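PDB 6PWI: putative hyaluronoglucosaminidase, which probably acts as a family 84 hexosaminidase, this chain holding the catalytic barrel and flanking domains of a longer, secreted cell-wall protein. Local coordinates for residues 120-132 with 140-154. Residues are numbered along the deposited sequence; the frame is centred on the assembly and turned at random.
Sequences SHFENHDAHVVSV and LGKNTDSAFYGITSL. With EDO (1,2-ethanediol), chain I.
The ammonium group of Lys-142 is gripped by the loop ahead of strand 127-132: NZ donates to Phe-122 O at 3.1 Å and to Asn-124 O at 3.0 Å, the latter approached from above its carbonyl plane. A bend at chi3 (-60°) turns the lysine end into this loop, where an ethanediol molecule, probably a crystallisation additive, accepts from NZ through O1 and from Asp-126 N through O2. The aliphatic part of Lys-142 runs past the Phe-122 ring in the opposite direction, while Leu-140 O lies at that ring's edge. Val-129 and Leu-140 form an antiparallel hydrogen-bonded pair, and Lys-142 N donates to Ala-127 O. The helix after the hairpin, at 40° to strand 127-132, sets Gly-150 N and Ser-146 O over one face of the His-128 ring; His-128 ND1 donates almost straight to Asp-126 O (3.0 Å, 176°), which fixes the ring's rotation. Asp-126 brings OD1 to the edge of the Tyr-149 ring, 3.4 Å from CE2. Arg-180, on the first barrel strand, forms a salt bridge with Asp-126 OD2 and a cation-pi contact with Tyr-149. Lysine and histidine donors thus satisfy turn carbonyls, while Asp-126, probably stabilised as an anion, and Tyr-149 link this family 20 domain 2-like unit to the barrel.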
loop_
_atom_site.group_PDB
_atom_site.type_symbol
_atom_site.label_atom_id
_atom_site.label_comp_id
_atom_site.label_asym_id
_atom_site.label_seq_id
_atom_site.Cartn_x
_atom_site.Cartn_y
_atom_site.Cartn_z
ATOM N N SER A 120 18.523 11.048 -21.575
ATOM C CA SER A 120 18.057 12.036 -20.609
ATOM C C SER A 120 16.983 11.430 -19.707
ATOM O O SER A 120 16.692 11.938 -18.626
ATOM C CB SER A 120 17.514 13.257 -21.316
ATOM O OG SER A 120 18.389 13.698 -22.343
ATOM N N HIS A 121 16.384 10.342 -20.187
ATOM C CA HIS A 121 15.331 9.644 -19.476
ATOM C C HIS A 121 15.888 8.960 -18.220
ATOM O O HIS A 121 15.260 8.998 -17.163
ATOM C CB HIS A 121 14.587 8.745 -20.484
ATOM C CG HIS A 121 13.617 7.785 -19.891
ATOM N ND1 HIS A 121 12.546 8.194 -19.120
ATOM C CD2 HIS A 121 13.544 6.441 -19.960
ATOM C CE1 HIS A 121 11.862 7.138 -18.731
ATOM N NE2 HIS A 121 12.454 6.052 -19.232
ATOM N N PHE A 122 17.104 8.406 -18.321
ATOM C CA PHE A 122 17.539 7.315 -17.460
ATOM C C PHE A 122 18.131 7.789 -16.134
ATOM O O PHE A 122 18.414 6.973 -15.261
ATOM C CB PHE A 122 18.447 6.346 -18.222
ATOM C CG PHE A 122 17.691 5.393 -19.113
ATOM C CD1 PHE A 122 17.041 4.288 -18.581
ATOM C CD2 PHE A 122 17.607 5.614 -20.478
ATOM C CE1 PHE A 122 16.335 3.418 -19.398
ATOM C CE2 PHE A 122 16.901 4.744 -21.295
ATOM C CZ PHE A 122 16.268 3.648 -20.754
ATOM N N GLU A 123 18.283 9.102 -15.969
ATOM C CA GLU A 123 18.770 9.646 -14.709
ATOM C C GLU A 123 17.697 9.543 -13.619
ATOM O O GLU A 123 18.033 9.454 -12.443
ATOM C CB GLU A 123 19.269 11.077 -14.913
ATOM C CG GLU A 123 18.280 11.932 -15.682
ATOM C CD GLU A 123 18.889 13.038 -16.523
ATOM O OE1 GLU A 123 18.352 14.167 -16.483
ATOM O OE2 GLU A 123 19.887 12.767 -17.228
ATOM N N ASN A 124 16.415 9.536 -14.020
ATOM C CA ASN A 124 15.281 9.450 -13.110
ATOM C C ASN A 124 15.287 8.135 -12.329
ATOM O O ASN A 124 15.921 7.163 -12.745
ATOM C CB ASN A 124 13.955 9.589 -13.858
ATOM C CG ASN A 124 13.755 10.975 -14.426
ATOM O OD1 ASN A 124 14.283 11.943 -13.891
ATOM N ND2 ASN A 124 13.001 11.077 -15.508
ATOM N N HIS A 125 14.553 8.113 -11.205
ATOM C CA HIS A 125 14.422 6.923 -10.380
ATOM C C HIS A 125 13.702 5.815 -11.147
ATOM O O HIS A 125 12.658 6.056 -11.758
ATOM C CB HIS A 125 13.663 7.214 -9.077
ATOM C CG HIS A 125 14.252 8.279 -8.215
ATOM N ND1 HIS A 125 15.540 8.206 -7.718
ATOM C CD2 HIS A 125 13.719 9.425 -7.732
ATOM C CE1 HIS A 125 15.785 9.273 -6.983
ATOM N NE2 HIS A 125 14.684 10.038 -6.980
ATOM N N ASP A 126 14.278 4.605 -11.098
ATOM C CA ASP A 126 13.658 3.382 -11.593
ATOM C C ASP A 126 13.299 3.512 -13.078
ATOM O O ASP A 126 12.390 2.834 -13.563
ATOM C CB ASP A 126 12.470 2.970 -10.711
ATOM C CG ASP A 126 12.852 2.651 -9.271
ATOM O OD1 ASP A 126 13.899 2.001 -9.071
ATOM O OD2 ASP A 126 12.094 3.045 -8.352
ATOM N N ALA A 127 14.036 4.371 -13.797
ATOM C CA ALA A 127 13.692 4.731 -15.164
ATOM C C ALA A 127 13.788 3.514 -16.080
ATOM O O ALA A 127 14.734 2.730 -15.986
ATOM C CB ALA A 127 14.581 5.854 -15.641
ATOM N N HIS A 128 12.802 3.374 -16.972
ATOM C CA HIS A 128 12.819 2.299 -17.945
ATOM C C HIS A 128 11.900 2.641 -19.113
ATOM O O HIS A 128 11.082 3.550 -19.021
ATOM C CB HIS A 128 12.422 0.969 -17.289
ATOM C CG HIS A 128 11.008 0.943 -16.811
ATOM N ND1 HIS A 128 10.631 1.470 -15.589
ATOM C CD2 HIS A 128 9.876 0.483 -17.389
ATOM C CE1 HIS A 128 9.332 1.321 -15.432
ATOM N NE2 HIS A 128 8.842 0.716 -16.521
ATOM N N VAL A 129 12.036 1.866 -20.195
ATOM C CA VAL A 129 11.300 2.055 -21.431
ATOM C C VAL A 129 10.713 0.712 -21.843
ATOM O O VAL A 129 11.393 -0.308 -21.767
ATOM C CB VAL A 129 12.239 2.600 -22.524
ATOM C CG1 VAL A 129 11.616 2.520 -23.910
ATOM C CG2 VAL A 129 12.709 4.014 -22.216
ATOM N N VAL A 130 9.446 0.723 -22.266
ATOM C CA VAL A 130 8.830 -0.454 -22.865
ATOM C C VAL A 130 8.463 -0.113 -24.307
ATOM O O VAL A 130 7.796 0.886 -24.561
ATOM C CB VAL A 130 7.605 -0.945 -22.068
ATOM C CG1 VAL A 130 6.984 -2.183 -22.698
ATOM C CG2 VAL A 130 7.949 -1.220 -20.614
ATOM N N SER A 131 8.922 -0.939 -25.251
ATOM C CA SER A 131 8.649 -0.686 -26.656
ATOM C C SER A 131 7.971 -1.895 -27.292
ATOM O O SER A 131 8.452 -3.020 -27.170
ATOM C CB SER A 131 9.906 -0.310 -27.381
ATOM O OG SER A 131 9.830 -0.705 -28.737
ATOM N N VAL A 132 6.833 -1.643 -27.944
ATOM C CA VAL A 132 6.132 -2.650 -28.726
ATOM C C VAL A 132 6.096 -2.152 -30.166
ATOM O O VAL A 132 5.419 -1.166 -30.463
ATOM C CB VAL A 132 4.717 -2.933 -28.175
ATOM C CG1 VAL A 132 3.926 -3.859 -29.083
ATOM C CG2 VAL A 132 4.755 -3.492 -26.759
ATOM N N LEU A 140 14.093 -1.706 -21.829
ATOM C CA LEU A 140 15.411 -1.241 -21.437
ATOM C C LEU A 140 15.266 -0.479 -20.126
ATOM O O LEU A 140 14.543 0.515 -20.071
ATOM C CB LEU A 140 15.973 -0.341 -22.543
ATOM C CG LEU A 140 17.463 -0.017 -22.431
ATOM C CD1 LEU A 140 18.309 -1.243 -22.735
ATOM C CD2 LEU A 140 17.844 1.124 -23.359
ATOM N N GLY A 141 15.934 -0.965 -19.074
ATOM C CA GLY A 141 15.907 -0.296 -17.783
ATOM C C GLY A 141 17.278 0.276 -17.433
ATOM O O GLY A 141 18.277 -0.120 -18.029
ATOM N N LYS A 142 17.323 1.203 -16.466
ATOM C CA LYS A 142 18.595 1.760 -16.028
ATOM C C LYS A 142 19.383 0.692 -15.275
ATOM O O LYS A 142 20.606 0.765 -15.195
ATOM C CB LYS A 142 18.399 3.022 -15.185
ATOM C CG LYS A 142 17.709 2.824 -13.842
ATOM C CD LYS A 142 17.554 4.115 -13.060
ATOM C CE LYS A 142 18.870 4.796 -12.739
ATOM N NZ LYS A 142 18.663 6.179 -12.254
ATOM N N ASN A 143 18.660 -0.302 -14.747
ATOM C CA ASN A 143 19.251 -1.459 -14.098
ATOM C C ASN A 143 18.235 -2.597 -14.146
ATOM O O ASN A 143 17.145 -2.432 -14.695
ATOM C CB ASN A 143 19.693 -1.133 -12.670
ATOM C CG ASN A 143 18.600 -0.445 -11.880
ATOM O OD1 ASN A 143 17.457 -0.905 -11.858
ATOM N ND2 ASN A 143 18.930 0.674 -11.253
ATOM N N THR A 144 18.596 -3.739 -13.545
ATOM C CA THR A 144 17.761 -4.930 -13.593
ATOM C C THR A 144 16.425 -4.690 -12.877
ATOM O O THR A 144 15.375 -5.105 -13.375
ATOM C CB THR A 144 18.542 -6.188 -13.182
ATOM O OG1 THR A 144 17.820 -7.333 -13.641
ATOM C CG2 THR A 144 18.816 -6.285 -11.696
ATOM N N ASP A 145 16.473 -4.005 -11.722
ATOM C CA ASP A 145 15.277 -3.655 -10.966
ATOM C C ASP A 145 14.278 -2.910 -11.856
ATOM O O ASP A 145 13.088 -3.224 -11.853
ATOM C CB ASP A 145 15.613 -2.835 -9.716
ATOM C CG ASP A 145 16.335 -3.597 -8.615
ATOM O OD1 ASP A 145 16.290 -4.844 -8.619
ATOM O OD2 ASP A 145 16.931 -2.933 -7.750
ATOM N N SER A 146 14.774 -1.928 -12.623
ATOM C CA SER A 146 13.938 -1.123 -13.504
ATOM C C SER A 146 13.424 -1.939 -14.688
ATOM O O SER A 146 12.308 -1.714 -15.158
ATOM C CB SER A 146 14.670 0.096 -13.962
ATOM O OG SER A 146 15.131 0.836 -12.843
ATOM N N ALA A 147 14.239 -2.888 -15.169
ATOM C CA ALA A 147 13.778 -3.768 -16.229
ATOM C C ALA A 147 12.579 -4.565 -15.723
ATOM O O ALA A 147 11.587 -4.711 -16.432
ATOM C CB ALA A 147 14.893 -4.665 -16.725
ATOM N N PHE A 148 12.690 -5.046 -14.479
ATOM C CA PHE A 148 11.630 -5.755 -13.782
ATOM C C PHE A 148 10.332 -4.942 -13.782
ATOM O O PHE A 148 9.286 -5.464 -14.164
ATOM C CB PHE A 148 12.088 -6.101 -12.364
ATOM C CG PHE A 148 11.166 -6.999 -11.583
ATOM C CD1 PHE A 148 11.425 -8.357 -11.470
ATOM C CD2 PHE A 148 10.061 -6.483 -10.927
ATOM C CE1 PHE A 148 10.589 -9.183 -10.732
ATOM C CE2 PHE A 148 9.221 -7.309 -10.195
ATOM C CZ PHE A 148 9.487 -8.657 -10.094
ATOM N N TYR A 149 10.397 -3.668 -13.365
ATOM C CA TYR A 149 9.226 -2.796 -13.403
ATOM C C TYR A 149 8.633 -2.732 -14.814
ATOM O O TYR A 149 7.409 -2.798 -14.968
ATOM C CB TYR A 149 9.528 -1.400 -12.848
ATOM C CG TYR A 149 10.170 -1.400 -11.484
ATOM C CD1 TYR A 149 9.758 -2.286 -10.499
ATOM C CD2 TYR A 149 11.201 -0.521 -11.181
ATOM C CE1 TYR A 149 10.359 -2.313 -9.252
ATOM C CE2 TYR A 149 11.807 -0.531 -9.933
ATOM C CZ TYR A 149 11.384 -1.430 -8.966
ATOM O OH TYR A 149 11.975 -1.451 -7.734
ATOM N N GLY A 150 9.502 -2.611 -15.831
ATOM C CA GLY A 150 9.068 -2.628 -17.218
ATOM C C GLY A 150 8.237 -3.869 -17.537
ATOM O O GLY A 150 7.163 -3.775 -18.133
ATOM N N ILE A 151 8.734 -5.028 -17.096
ATOM C CA ILE A 151 8.089 -6.300 -17.372
ATOM C C ILE A 151 6.768 -6.398 -16.607
ATOM O O ILE A 151 5.830 -7.040 -17.081
ATOM C CB ILE A 151 9.045 -7.472 -17.065
ATOM C CG1 ILE A 151 10.322 -7.391 -17.908
ATOM C CG2 ILE A 151 8.341 -8.808 -17.242
ATOM C CD1 ILE A 151 11.423 -8.311 -17.438
ATOM N N THR A 152 6.699 -5.751 -15.434
ATOM C CA THR A 152 5.476 -5.699 -14.646
ATOM C C THR A 152 4.413 -4.910 -15.409
ATOM O O THR A 152 3.241 -5.279 -15.392
ATOM C CB THR A 152 5.711 -5.159 -13.225
ATOM O OG1 THR A 152 6.616 -6.020 -12.530
ATOM C CG2 THR A 152 4.437 -5.037 -12.414
ATOM N N SER A 153 4.823 -3.834 -16.090
ATOM C CA SER A 153 3.877 -3.108 -16.919
ATOM C C SER A 153 3.342 -4.014 -18.024
ATOM O O SER A 153 2.145 -3.981 -18.303
ATOM C CB SER A 153 4.445 -1.833 -17.452
ATOM O OG SER A 153 4.534 -0.868 -16.414
ATOM N N LEU A 154 4.213 -4.858 -18.606
ATOM C CA LEU A 154 3.779 -5.825 -19.609
ATOM C C LEU A 154 2.788 -6.822 -19.008
ATOM O O LEU A 154 1.866 -7.264 -19.691
ATOM C CB LEU A 154 4.982 -6.562 -20.203
ATOM C CG LEU A 154 5.789 -5.803 -21.253
ATOM C CD1 LEU A 154 7.016 -6.612 -21.663
ATOM C CD2 LEU A 154 4.929 -5.460 -22.465
HETATM C C1 EDO I . 18.281 5.720 -7.961
HETATM O O1 EDO I . 18.273 6.641 -9.032
HETATM C C2 EDO I . 17.369 4.595 -8.250
HETATM O O2 EDO I . 17.094 4.497 -9.635
HETATM O O HOH W 1 13.467 0.544 -7.077
HETATM O O HOH W 2 16.500 1.730 -9.379
HETATM O O HOH W 3 6.101 0.985 -17.209
#